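Local coordinates for benzoate transport porin BenP (Acinetobacter baumannii AB307-0294, PDB 5DL8), which probably forms a beta-barrel pore in the outer membrane that lets small solutes, possibly benzoate, pass, at residues 23-28 / 57-62; 123-128 / 158-163; 95-100 / 176-181; 262-267 / 291-296. One frame throughout, in Å; residues are numbered along the deposited sequence.

The four contacts illustrate how a porin barrel is built from strand pairs and tied together by its loops. Interaction 1 lies in the first hairpin and comes first along the chain. Interaction 2 joins strands 126-130 and 155-160 and is nested within the loop closed by interaction 3, while interaction 4 follows them all. Interactions 1 and 2 have centres 20 Å apart and touch through M62 CE and L127 CD1, 3.4 Å from each other. Interaction 4 lies across the chain's centre from interaction 1, their centres 38 Å apart. Interactions 1, 2 and 4 involve strands of the barrel wall, whereas interaction 3, about 8 Å from interaction 4 at the nearest atoms, ties two of its loops together.

Interaction 1: 23-28 / 57-62; sequences EDEWKF and FYKSKM
Y58 meets W26 edge-to-face: its CD1 lies over one face of the indole, 3.5 Å from W26 CE2, and the planes are inclined at 51°. Y58 CG is anti to its backbone N (chi1 171°), while W26 CG sits beside its own, and the two side chains cross. Farther along the same edge, toward the hydroxyl, the tyrosine meets D24, whose OD2 lies near the ring plane and takes a weak hydrogen bond of 3.3 Å from Y58 OH. The other carboxylate oxygen, D24 OD1, accepts from K61 N at 3.0 Å on its anti side. This is the antiparallel hairpin of strands 25-39 and 47-65 in the barrel wall, in which W26 and Y58 form a non-hydrogen-bonded pair. Hydrogen-bonded pairs flank them: E25 N donates to K59 O at 3.0 Å and K27 N to F57 O at 2.8 Å. The side chains of E25 and K59 lie side by side, E25 OE1 4.2 Å from K59 NZ, too far for a salt bridge. Beyond this shell, the ring of F407 stacks with W26, and S60 OG is hydrogen-bonded to A78 N of the next strand.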
loop_
_atom_site.group_PDB
_atom_site.type_symbol
_atom_site.label_atom_id
_atom_site.label_comp_id
_atom_site.label_asym_id
_atom_site.label_seq_id
_atom_site.Cartn_x
_atom_site.Cartn_y
_atom_site.Cartn_z
ATOM N N GLU A 23 -26.927 -0.499 1.716
ATOM C CA GLU A 23 -27.109 0.136 0.385
ATOM C C GLU A 23 -25.969 -0.236 -0.621
ATOM O O GLU A 23 -24.789 -0.283 -0.242
ATOM C CB GLU A 23 -27.164 1.689 0.576
ATOM C CG GLU A 23 -28.429 2.321 1.218
ATOM C CD GLU A 23 -29.717 2.046 0.387
ATOM O OE1 GLU A 23 -29.689 2.123 -0.875
ATOM O OE2 GLU A 23 -30.760 1.719 0.982
ATOM N N ASP A 24 -26.304 -0.440 -1.899
ATOM C CA ASP A 24 -25.249 -0.530 -2.960
ATOM C C ASP A 24 -24.373 0.741 -2.920
ATOM O O ASP A 24 -24.878 1.844 -2.564
ATOM C CB ASP A 24 -25.807 -0.641 -4.374
ATOM C CG ASP A 24 -26.527 -1.974 -4.674
ATOM O OD1 ASP A 24 -26.649 -2.880 -3.870
ATOM O OD2 ASP A 24 -26.970 -2.116 -5.814
ATOM N N GLU A 25 -23.078 0.558 -3.221
ATOM C CA GLU A 25 -22.063 1.623 -3.277
ATOM C C GLU A 25 -21.386 1.449 -4.641
ATOM O O GLU A 25 -20.922 0.360 -4.982
ATOM C CB GLU A 25 -20.990 1.523 -2.147
ATOM C CG GLU A 25 -21.497 1.851 -0.712
ATOM C CD GLU A 25 -20.674 1.251 0.459
ATOM O OE1 GLU A 25 -19.485 0.905 0.348
ATOM O OE2 GLU A 25 -21.234 1.109 1.555
ATOM N N TRP A 26 -21.435 2.522 -5.445
ATOM C CA TRP A 26 -20.681 2.649 -6.688
ATOM C C TRP A 26 -19.573 3.721 -6.550
ATOM O O TRP A 26 -19.761 4.724 -5.824
ATOM C CB TRP A 26 -21.608 3.070 -7.778
ATOM C CG TRP A 26 -22.731 2.186 -8.121
ATOM C CD1 TRP A 26 -23.939 2.132 -7.496
ATOM C CD2 TRP A 26 -22.812 1.328 -9.235
ATOM N NE1 TRP A 26 -24.723 1.266 -8.115
ATOM C CE2 TRP A 26 -24.073 0.745 -9.197
ATOM C CE3 TRP A 26 -21.895 0.943 -10.251
ATOM C CZ2 TRP A 26 -24.514 -0.193 -10.162
ATOM C CZ3 TRP A 26 -22.308 -0.008 -11.228
ATOM C CH2 TRP A 26 -23.621 -0.561 -11.177
ATOM N N LYS A 27 -18.434 3.550 -7.242
ATOM C CA LYS A 27 -17.415 4.618 -7.261
ATOM C C LYS A 27 -16.946 4.739 -8.670
ATOM O O LYS A 27 -16.508 3.747 -9.215
ATOM C CB LYS A 27 -16.257 4.263 -6.338
ATOM C CG LYS A 27 -15.383 5.447 -5.950
ATOM C CD LYS A 27 -14.297 5.273 -4.850
ATOM C CE LYS A 27 -13.643 3.890 -4.815
ATOM N NZ LYS A 27 -12.611 3.838 -3.698
ATOM N N PHE A 28 -17.075 5.923 -9.254
ATOM C CA PHE A 28 -16.522 6.263 -10.546
ATOM C C PHE A 28 -15.333 7.169 -10.356
ATOM O O PHE A 28 -15.412 8.177 -9.669
ATOM C CB PHE A 28 -17.540 7.045 -11.405
ATOM C CG PHE A 28 -17.011 7.406 -12.751
ATOM C CD1 PHE A 28 -16.694 6.435 -13.657
ATOM C CD2 PHE A 28 -16.781 8.704 -13.098
ATOM C CE1 PHE A 28 -16.102 6.749 -14.888
ATOM C CE2 PHE A 28 -16.240 9.033 -14.347
ATOM C CZ PHE A 28 -15.897 8.067 -15.236
ATOM N N PHE A 57 -16.218 0.915 -9.801
ATOM C CA PHE A 57 -16.211 -0.057 -8.676
ATOM C C PHE A 57 -17.647 -0.173 -8.107
ATOM O O PHE A 57 -18.346 0.821 -7.851
ATOM C CB PHE A 57 -15.262 0.347 -7.511
ATOM C CG PHE A 57 -13.859 0.610 -7.959
ATOM C CD1 PHE A 57 -13.489 1.892 -8.390
ATOM C CD2 PHE A 57 -12.932 -0.416 -8.040
ATOM C CE1 PHE A 57 -12.207 2.143 -8.854
ATOM C CE2 PHE A 57 -11.633 -0.170 -8.470
ATOM C CZ PHE A 57 -11.282 1.090 -8.924
ATOM N N TYR A 58 -18.073 -1.405 -7.949
ATOM C CA TYR A 58 -19.384 -1.720 -7.505
ATOM C C TYR A 58 -19.298 -2.673 -6.317
ATOM O O TYR A 58 -18.535 -3.688 -6.360
ATOM C CB TYR A 58 -20.156 -2.352 -8.625
ATOM C CG TYR A 58 -21.494 -2.915 -8.160
ATOM C CD1 TYR A 58 -22.588 -2.065 -7.849
ATOM C CD2 TYR A 58 -21.677 -4.316 -8.024
ATOM C CE1 TYR A 58 -23.800 -2.616 -7.432
ATOM C CE2 TYR A 58 -22.876 -4.840 -7.647
ATOM C CZ TYR A 58 -23.911 -3.997 -7.357
ATOM O OH TYR A 58 -25.030 -4.575 -6.945
ATOM N N LYS A 59 -20.070 -2.332 -5.278
ATOM C CA LYS A 59 -20.257 -3.192 -4.132
ATOM C C LYS A 59 -21.651 -3.295 -3.712
ATOM O O LYS A 59 -22.179 -2.346 -3.106
ATOM C CB LYS A 59 -19.603 -2.600 -2.928
ATOM C CG LYS A 59 -18.134 -2.392 -3.063
ATOM C CD LYS A 59 -17.577 -1.813 -1.778
ATOM C CE LYS A 59 -17.925 -2.744 -0.640
ATOM N NZ LYS A 59 -16.962 -2.467 0.449
ATOM N N SER A 60 -22.234 -4.455 -3.906
ATOM C CA SER A 60 -23.609 -4.638 -3.487
ATOM C C SER A 60 -23.857 -4.530 -1.974
ATOM O O SER A 60 -23.020 -4.848 -1.137
ATOM C CB SER A 60 -24.212 -5.950 -4.007
ATOM O OG SER A 60 -23.810 -7.056 -3.228
ATOM N N LYS A 61 -25.063 -4.087 -1.649
ATOM C CA LYS A 61 -25.590 -4.364 -0.321
ATOM C C LYS A 61 -25.608 -5.894 -0.104
ATOM O O LYS A 61 -25.636 -6.704 -1.054
ATOM C CB LYS A 61 -27.011 -3.777 -0.132
ATOM C CG LYS A 61 -28.142 -4.448 -0.930
ATOM C CD LYS A 61 -29.505 -3.740 -0.705
ATOM C CE LYS A 61 -30.475 -3.849 -1.895
ATOM N NZ LYS A 61 -31.703 -3.012 -1.773
ATOM N N MET A 62 -25.605 -6.259 1.163
ATOM C CA MET A 62 -25.832 -7.650 1.550
ATOM C C MET A 62 -27.325 -7.946 1.486
ATOM O O MET A 62 -28.153 -7.252 2.045
ATOM C CB MET A 62 -25.216 -7.955 2.921
ATOM C CG MET A 62 -23.685 -7.935 2.936
ATOM S SD MET A 62 -22.744 -8.784 1.608
ATOM C CE MET A 62 -23.038 -10.508 2.072
#

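Interaction 2: 123-128 / 158-163; sequences YDKTLL and KSQLSD
T126 and S159 face each other as a non-hydrogen-bonded pair of two antiparallel strands, their CA atoms 4.3 Å apart and the short segments 178° from parallel. The pairing belongs to the barrel wall, where strands 126-130 and 155-160 are neighbours, and a type II' turn from Y123 to T126 delivers the first of them from strand 107-123. One step along, L127 and K158 form a hydrogen-bonded pair, L127 N to K158 O and K158 N to L127 O both being 3.0 Å. At the turn end the ladder closes with Q160 N donating to K125 O at 3.1 Å. Two hydroxyls link the T126–S159 pair: T126 OG1 and S159 OG are 3.1 Å apart and hydrogen-bonded, and either may give the proton. Both lie on one face of the sheet, the threonine oxygen beside its backbone N (chi1 -50°), the serine oxygen anti to its own. The methyl CG2 of T126 comes to rest 3.4 Å from K158 O. K125 lays its CB against Q160 CB, and its side chain also touches N17 and Q20 at the start of the modelled chain. Q160 bends at chi2 (68°), and its NE2 donates forward to S162 O at 2.8 Å.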
loop_
_atom_site.group_PDB
_atom_site.type_symbol
_atom_site.label_atom_id
_atom_site.label_comp_id
_atom_site.label_asym_id
_atom_site.label_seq_id
_atom_site.Cartn_x
_atom_site.Cartn_y
_atom_site.Cartn_z
ATOM N N TYR A 123 -23.047 -13.866 7.502
ATOM C CA TYR A 123 -23.888 -14.306 8.628
ATOM C C TYR A 123 -23.560 -13.459 9.909
ATOM O O TYR A 123 -22.418 -13.480 10.366
ATOM C CB TYR A 123 -23.729 -15.838 8.922
ATOM C CG TYR A 123 -24.541 -16.285 10.152
ATOM C CD1 TYR A 123 -25.942 -16.459 10.066
ATOM C CD2 TYR A 123 -23.937 -16.510 11.433
ATOM C CE1 TYR A 123 -26.687 -16.815 11.177
ATOM C CE2 TYR A 123 -24.721 -16.839 12.549
ATOM C CZ TYR A 123 -26.093 -16.996 12.375
ATOM O OH TYR A 123 -26.920 -17.348 13.399
ATOM N N ASP A 124 -24.566 -12.766 10.493
ATOM C CA ASP A 124 -24.357 -11.987 11.700
ATOM C C ASP A 124 -23.148 -10.966 11.516
ATOM O O ASP A 124 -23.296 -9.967 10.821
ATOM C CB ASP A 124 -24.156 -12.942 12.906
ATOM C CG ASP A 124 -24.282 -12.234 14.276
ATOM O OD1 ASP A 124 -24.857 -11.111 14.305
ATOM O OD2 ASP A 124 -23.830 -12.808 15.298
ATOM N N LYS A 125 -21.998 -11.191 12.160
ATOM C CA LYS A 125 -20.829 -10.313 12.004
ATOM C C LYS A 125 -19.676 -10.938 11.231
ATOM O O LYS A 125 -18.520 -10.556 11.403
ATOM C CB LYS A 125 -20.410 -9.785 13.374
ATOM C CG LYS A 125 -21.450 -8.801 13.916
ATOM C CD LYS A 125 -21.118 -8.290 15.319
ATOM C CE LYS A 125 -22.097 -7.188 15.671
ATOM N NZ LYS A 125 -22.385 -7.220 17.122
ATOM N N THR A 126 -20.024 -11.836 10.312
ATOM C CA THR A 126 -19.076 -12.577 9.496
ATOM C C THR A 126 -19.374 -12.439 7.982
ATOM O O THR A 126 -20.531 -12.345 7.535
ATOM C CB THR A 126 -19.085 -14.037 9.931
ATOM O OG1 THR A 126 -18.934 -14.048 11.362
ATOM C CG2 THR A 126 -17.957 -14.883 9.256
ATOM N N LEU A 127 -18.316 -12.408 7.195
ATOM C CA LEU A 127 -18.450 -12.279 5.820
ATOM C C LEU A 127 -17.412 -13.108 5.176
ATOM O O LEU A 127 -16.215 -12.980 5.510
ATOM C CB LEU A 127 -18.282 -10.837 5.501
ATOM C CG LEU A 127 -18.514 -10.588 4.001
ATOM C CD1 LEU A 127 -19.991 -10.695 3.669
ATOM C CD2 LEU A 127 -17.912 -9.241 3.567
ATOM N N LEU A 128 -17.847 -13.996 4.293
ATOM C CA LEU A 128 -16.962 -14.872 3.493
ATOM C C LEU A 128 -16.914 -14.225 2.077
ATOM O O LEU A 128 -17.985 -13.914 1.498
ATOM C CB LEU A 128 -17.517 -16.313 3.398
ATOM C CG LEU A 128 -16.898 -17.280 2.351
ATOM C CD1 LEU A 128 -15.484 -17.684 2.816
ATOM C CD2 LEU A 128 -17.811 -18.476 2.013
ATOM N N LYS A 158 -13.911 -12.862 7.380
ATOM C CA LYS A 158 -13.810 -11.756 8.392
ATOM C C LYS A 158 -14.870 -11.881 9.444
ATOM O O LYS A 158 -16.018 -12.064 9.101
ATOM C CB LYS A 158 -14.127 -10.415 7.762
ATOM C CG LYS A 158 -13.290 -10.153 6.606
ATOM C CD LYS A 158 -13.587 -8.800 6.070
ATOM C CE LYS A 158 -12.762 -8.612 4.847
ATOM N NZ LYS A 158 -12.676 -7.156 4.647
ATOM N N SER A 159 -14.518 -11.669 10.690
ATOM C CA SER A 159 -15.495 -11.662 11.753
ATOM C C SER A 159 -15.235 -10.681 12.922
ATOM O O SER A 159 -14.114 -10.584 13.407
ATOM C CB SER A 159 -15.562 -13.086 12.267
ATOM O OG SER A 159 -16.589 -13.223 13.239
ATOM N N GLN A 160 -16.251 -9.954 13.377
ATOM C CA GLN A 160 -16.189 -9.230 14.661
ATOM C C GLN A 160 -16.666 -10.201 15.703
ATOM O O GLN A 160 -17.871 -10.306 15.989
ATOM C CB GLN A 160 -17.087 -7.973 14.628
ATOM C CG GLN A 160 -16.841 -6.975 15.733
ATOM C CD GLN A 160 -15.477 -6.284 15.590
ATOM O OE1 GLN A 160 -14.990 -6.042 14.506
ATOM N NE2 GLN A 160 -14.833 -6.052 16.689
ATOM N N LEU A 161 -15.709 -10.924 16.275
ATOM C CA LEU A 161 -15.934 -11.986 17.191
ATOM C C LEU A 161 -16.396 -11.439 18.524
ATOM O O LEU A 161 -16.915 -12.198 19.314
ATOM C CB LEU A 161 -14.637 -12.780 17.438
ATOM C CG LEU A 161 -14.017 -13.614 16.333
ATOM C CD1 LEU A 161 -12.633 -14.166 16.658
ATOM C CD2 LEU A 161 -14.988 -14.731 15.988
ATOM N N SER A 162 -16.114 -10.161 18.801
ATOM C CA SER A 162 -16.655 -9.438 19.999
ATOM C C SER A 162 -16.459 -7.965 19.809
ATOM O O SER A 162 -15.827 -7.559 18.806
ATOM C CB SER A 162 -15.945 -9.901 21.339
ATOM O OG SER A 162 -14.593 -9.460 21.398
ATOM N N ASP A 163 -16.927 -7.152 20.757
ATOM C CA ASP A 163 -16.721 -5.695 20.675
ATOM C C ASP A 163 -15.244 -5.350 20.505
ATOM O O ASP A 163 -14.954 -4.517 19.744
ATOM C CB ASP A 163 -17.281 -4.935 21.909
ATOM C CG ASP A 163 -18.829 -4.989 22.016
ATOM O OD1 ASP A 163 -19.434 -4.778 21.010
ATOM O OD2 ASP A 163 -19.450 -5.245 23.095
#

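Interaction 3: 95-100 / 176-181; sequences ADTVLP and SPRNEE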
loop_
_atom_site.group_PDB
_atom_site.type_symbol
_atom_site.label_atom_id
_atom_site.label_comp_id
_atom_site.label_asym_id
_atom_site.label_seq_id
_atom_site.Cartn_x
_atom_site.Cartn_y
_atom_site.Cartn_z
ATOM N N ALA A 95 10.928 0.322 -18.538
ATOM C CA ALA A 95 9.952 0.179 -17.515
ATOM C C ALA A 95 9.813 1.420 -16.690
ATOM O O ALA A 95 10.715 2.013 -16.341
ATOM C CB ALA A 95 10.254 -1.009 -16.629
ATOM N N ASP A 96 8.607 1.746 -16.357
ATOM C CA ASP A 96 8.266 2.801 -15.389
ATOM C C ASP A 96 7.699 2.366 -14.042
ATOM O O ASP A 96 7.589 3.186 -13.134
ATOM C CB ASP A 96 7.351 3.909 -16.113
ATOM C CG ASP A 96 5.959 3.423 -16.478
ATOM O OD1 ASP A 96 5.575 2.221 -16.235
ATOM O OD2 ASP A 96 5.228 4.318 -16.963
ATOM N N THR A 97 7.255 1.132 -13.954
ATOM C CA THR A 97 6.541 0.630 -12.760
ATOM C C THR A 97 5.174 1.157 -12.548
ATOM O O THR A 97 4.620 0.945 -11.402
ATOM C CB THR A 97 7.314 0.765 -11.351
ATOM O OG1 THR A 97 7.092 2.078 -10.876
ATOM C CG2 THR A 97 8.894 0.475 -11.453
ATOM N N VAL A 98 4.604 1.767 -13.616
ATOM C CA VAL A 98 3.268 2.352 -13.597
ATOM C C VAL A 98 2.348 1.586 -14.473
ATOM O O VAL A 98 1.176 1.277 -14.093
ATOM C CB VAL A 98 3.247 3.853 -14.063
ATOM C CG1 VAL A 98 1.854 4.435 -13.860
ATOM C CG2 VAL A 98 4.233 4.645 -13.202
ATOM N N LEU A 99 2.846 1.362 -15.693
ATOM C CA LEU A 99 2.091 0.695 -16.735
ATOM C C LEU A 99 2.856 -0.553 -17.073
ATOM O O LEU A 99 4.033 -0.629 -16.806
ATOM C CB LEU A 99 1.939 1.547 -18.061
ATOM C CG LEU A 99 1.566 3.041 -17.899
ATOM C CD1 LEU A 99 1.747 3.832 -19.265
ATOM C CD2 LEU A 99 0.171 3.298 -17.310
ATOM N N PRO A 100 2.195 -1.535 -17.684
ATOM C CA PRO A 100 2.962 -2.725 -18.029
ATOM C C PRO A 100 4.122 -2.354 -18.959
ATOM O O PRO A 100 4.028 -1.280 -19.688
ATOM C CB PRO A 100 1.953 -3.577 -18.838
ATOM C CG PRO A 100 0.614 -3.079 -18.428
ATOM C CD PRO A 100 0.787 -1.649 -18.039
ATOM N N SER A 176 -2.790 -9.129 -8.824
ATOM C CA SER A 176 -2.699 -8.338 -10.116
ATOM C C SER A 176 -2.057 -7.051 -9.801
ATOM O O SER A 176 -2.716 -6.137 -9.274
ATOM C CB SER A 176 -4.073 -8.016 -10.661
ATOM O OG SER A 176 -3.985 -7.512 -12.007
ATOM N N PRO A 177 -0.767 -6.967 -9.995
ATOM C CA PRO A 177 -0.061 -5.710 -9.631
ATOM C C PRO A 177 -0.580 -4.395 -10.294
ATOM O O PRO A 177 -1.253 -4.449 -11.310
ATOM C CB PRO A 177 1.420 -6.008 -10.046
ATOM C CG PRO A 177 1.531 -7.458 -9.908
ATOM C CD PRO A 177 0.196 -7.988 -10.432
ATOM N N ARG A 178 -0.267 -3.251 -9.679
ATOM C CA ARG A 178 -0.739 -1.960 -10.123
ATOM C C ARG A 178 -0.444 -1.711 -11.679
ATOM O O ARG A 178 -1.247 -1.143 -12.341
ATOM C CB ARG A 178 -0.133 -0.853 -9.269
ATOM C CG ARG A 178 1.319 -0.591 -9.565
ATOM C CD ARG A 178 1.973 0.232 -8.514
ATOM N NE ARG A 178 3.380 0.563 -8.846
ATOM C CZ ARG A 178 4.307 0.965 -7.930
ATOM N NH1 ARG A 178 3.969 0.980 -6.571
ATOM N NH2 ARG A 178 5.577 1.298 -8.328
ATOM N N ASN A 179 0.651 -2.274 -12.209
ATOM C CA ASN A 179 1.099 -2.041 -13.559
ATOM C C ASN A 179 0.859 -3.221 -14.427
ATOM O O ASN A 179 1.596 -3.353 -15.440
ATOM C CB ASN A 179 2.614 -1.629 -13.590
ATOM C CG ASN A 179 3.576 -2.737 -13.086
ATOM O OD1 ASN A 179 3.328 -3.387 -12.114
ATOM N ND2 ASN A 179 4.715 -2.861 -13.709
ATOM N N GLU A 180 -0.120 -4.102 -14.099
ATOM C CA GLU A 180 -0.342 -5.286 -14.920
ATOM C C GLU A 180 -1.812 -5.525 -15.070
ATOM O O GLU A 180 -2.581 -5.098 -14.244
ATOM C CB GLU A 180 0.280 -6.624 -14.335
ATOM C CG GLU A 180 1.731 -6.602 -13.947
ATOM C CD GLU A 180 2.698 -6.578 -15.118
ATOM O OE1 GLU A 180 2.258 -6.687 -16.315
ATOM O OE2 GLU A 180 3.938 -6.436 -14.866
ATOM N N GLU A 181 -2.148 -6.334 -16.059
ATOM C CA GLU A 181 -3.541 -6.660 -16.398
ATOM C C GLU A 181 -4.073 -7.895 -15.785
ATOM O O GLU A 181 -5.239 -7.999 -15.606
ATOM C CB GLU A 181 -3.714 -6.944 -17.939
ATOM C CG GLU A 181 -3.416 -5.705 -18.812
ATOM C CD GLU A 181 -4.033 -5.762 -20.238
ATOM O OE1 GLU A 181 -3.865 -6.715 -20.943
ATOM O OE2 GLU A 181 -4.689 -4.833 -20.652
HETATM O O HOH W 1 6.526 -0.917 -15.819
#
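R178 grips T97 side-on through two nitrogens, in loop-to-loop packing within a beta-barrel porin. Its NE gives a 2.9 Å bond to T97 O, nearly in line with the carbonyl, while NH2 reaches both T97 O at 3.2 Å and T97 OG1 at 3.1 Å, all close to the guanidinium plane. The third nitrogen, NH1, forms a salt bridge with D143, which should offset the nearby positive charge of R146. T97 OG1 spends its own proton on D96 O, 2.6 Å away. D96 OD1 accepts from V98 N at 2.8 Å, an Asx turn, and from L99 N at 2.9 Å, which extends it to an Asx motif; OD2 bonds to S49. A water bridges the loops, accepting from T97 N and, weakly, from N179 ND2. N179 O lies 2.9 Å from P100 N, which as a proline nitrogen has no hydrogen to give. K114 donates to P177 O and E180 O of the type I turn P177–E180, and Y112 bonds to R178 O. The side chain of T97 is about 9 Å from that of F39, a calcium ligand. One loop links strands 72-87 and 101-102, the other leaves strand 165-176, and both lean on strand 107-123.

Interaction 4: 262-267 / 291-296; sequences IDAENI and SAYPLP
S291 turns its hydroxyl back between its own N and carbonyl carbon (chi1 83°), which sets OG 3.1 Å from D263 N, while Y293, with CG anti to its N (chi1 -164°), swings its ring to A264 and N266. The contact joins the start of barrel strand 263-275 to the loop that leaves its hairpin partner, strand 278-288, and the touching parts run 81° apart. Past the end of the strand pairing, S291 still holds D263 by one backbone bond and one through its hydroxyl. S291 OG receives the D263 N-H in a nearly straight bond and passes its own proton to A292 O at 2.8 Å, and S291 N donates to D263 O at 3.1 Å from above the carbonyl plane. The loop then diverges from the strand. A264 CB lies 3.6 Å from S291 O and also touches the tyrosine. Y293 CD1 comes within 3.9 Å of N266 CB. At its other end Y293 OH is hydrogen-bonded to K228, and F305 meets the ring edge-to-face, so several elements fix its position. P294 closes over Y293, its CD 3.5 Å above the ring plane and offset toward the rim. The same proline covers the strand's entry, its CG resting 3.8 Å from I262 CG2.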
loop_
_atom_site.group_PDB
_atom_site.type_symbol
_atom_site.label_atom_id
_atom_site.label_comp_id
_atom_site.label_asym_id
_atom_site.label_seq_id
_atom_site.Cartn_x
_atom_site.Cartn_y
_atom_site.Cartn_z
ATOM N N ILE A 262 16.204 -15.821 3.736
ATOM C CA ILE A 262 15.544 -14.652 4.291
ATOM C C ILE A 262 15.716 -14.793 5.835
ATOM O O ILE A 262 15.445 -15.841 6.407
ATOM C CB ILE A 262 14.147 -14.573 3.746
ATOM C CG1 ILE A 262 14.172 -14.214 2.201
ATOM C CG2 ILE A 262 13.343 -13.618 4.551
ATOM C CD1 ILE A 262 12.839 -14.356 1.406
ATOM N N ASP A 263 16.370 -13.801 6.448
ATOM C CA ASP A 263 16.610 -13.713 7.877
ATOM C C ASP A 263 16.586 -12.198 8.274
ATOM O O ASP A 263 17.648 -11.511 8.323
ATOM C CB ASP A 263 17.956 -14.242 8.157
ATOM C CG ASP A 263 18.289 -14.166 9.648
ATOM O OD1 ASP A 263 17.430 -14.557 10.442
ATOM O OD2 ASP A 263 19.398 -13.751 9.983
ATOM N N ALA A 264 15.416 -11.668 8.545
ATOM C CA ALA A 264 15.341 -10.263 8.935
ATOM C C ALA A 264 14.260 -9.884 9.916
ATOM O O ALA A 264 13.102 -10.337 9.818
ATOM C CB ALA A 264 15.177 -9.379 7.660
ATOM N N GLU A 265 14.630 -8.969 10.784
ATOM C CA GLU A 265 13.638 -8.299 11.703
ATOM C C GLU A 265 13.595 -6.804 11.331
ATOM O O GLU A 265 14.677 -6.203 10.994
ATOM C CB GLU A 265 14.045 -8.359 13.163
ATOM C CG GLU A 265 14.061 -9.746 13.702
ATOM C CD GLU A 265 14.540 -9.745 15.174
ATOM O OE1 GLU A 265 15.773 -9.512 15.377
ATOM O OE2 GLU A 265 13.668 -9.859 16.101
ATOM N N ASN A 266 12.430 -6.207 11.470
ATOM C CA ASN A 266 12.267 -4.712 11.281
ATOM C C ASN A 266 11.536 -4.143 12.475
ATOM O O ASN A 266 10.382 -4.481 12.785
ATOM C CB ASN A 266 11.650 -4.396 9.927
ATOM C CG ASN A 266 11.204 -2.928 9.764
ATOM O OD1 ASN A 266 11.144 -2.174 10.683
ATOM N ND2 ASN A 266 10.801 -2.579 8.577
ATOM N N ILE A 267 12.267 -3.376 13.249
ATOM C CA ILE A 267 11.704 -2.820 14.437
ATOM C C ILE A 267 11.555 -1.320 14.204
ATOM O O ILE A 267 12.526 -0.681 13.844
ATOM C CB ILE A 267 12.640 -3.100 15.683
ATOM C CG1 ILE A 267 12.891 -4.603 15.727
ATOM C CG2 ILE A 267 11.966 -2.696 16.936
ATOM C CD1 ILE A 267 13.660 -5.160 16.934
ATOM N N SER A 291 19.878 -10.660 6.402
ATOM C CA SER A 291 19.392 -10.268 5.088
ATOM C C SER A 291 18.712 -8.890 5.188
ATOM O O SER A 291 18.387 -8.385 6.279
ATOM C CB SER A 291 18.476 -11.309 4.467
ATOM O OG SER A 291 17.127 -11.185 4.954
ATOM N N ALA A 292 18.587 -8.241 4.001
ATOM C CA ALA A 292 17.600 -7.159 3.814
ATOM C C ALA A 292 16.168 -7.673 4.144
ATOM O O ALA A 292 15.870 -8.897 4.054
ATOM C CB ALA A 292 17.649 -6.656 2.333
ATOM N N TYR A 293 15.287 -6.734 4.526
ATOM C CA TYR A 293 13.893 -7.032 4.742
ATOM C C TYR A 293 13.225 -7.293 3.364
ATOM O O TYR A 293 13.307 -6.481 2.529
ATOM C CB TYR A 293 13.141 -5.950 5.550
ATOM C CG TYR A 293 11.855 -6.521 6.046
ATOM C CD1 TYR A 293 11.838 -7.233 7.218
ATOM C CD2 TYR A 293 10.697 -6.482 5.303
ATOM C CE1 TYR A 293 10.708 -7.849 7.663
ATOM C CE2 TYR A 293 9.544 -7.135 5.725
ATOM C CZ TYR A 293 9.566 -7.825 6.899
ATOM O OH TYR A 293 8.496 -8.547 7.431
ATOM N N PRO A 294 12.620 -8.475 3.130
ATOM C CA PRO A 294 12.047 -8.825 1.795
ATOM C C PRO A 294 10.703 -8.226 1.469
ATOM O O PRO A 294 9.828 -8.119 2.298
ATOM C CB PRO A 294 11.861 -10.358 1.934
ATOM C CG PRO A 294 11.509 -10.539 3.363
ATOM C CD PRO A 294 12.284 -9.515 4.142
ATOM N N LEU A 295 10.502 -7.938 0.224
ATOM C CA LEU A 295 9.211 -7.539 -0.383
ATOM C C LEU A 295 8.975 -8.508 -1.562
ATOM O O LEU A 295 9.904 -8.890 -2.207
ATOM C CB LEU A 295 9.363 -6.089 -0.899
ATOM C CG LEU A 295 9.305 -5.260 0.364
ATOM C CD1 LEU A 295 10.559 -4.454 0.756
ATOM C CD2 LEU A 295 7.938 -4.644 0.623
ATOM N N PRO A 296 7.728 -8.916 -1.805
ATOM C CA PRO A 296 7.383 -9.642 -2.938
ATOM C C PRO A 296 7.612 -8.849 -4.254
ATOM O O PRO A 296 7.699 -7.641 -4.233
ATOM C CB PRO A 296 5.934 -10.026 -2.726
ATOM C CG PRO A 296 5.442 -9.316 -1.449
ATOM C CD PRO A 296 6.583 -8.519 -0.917
#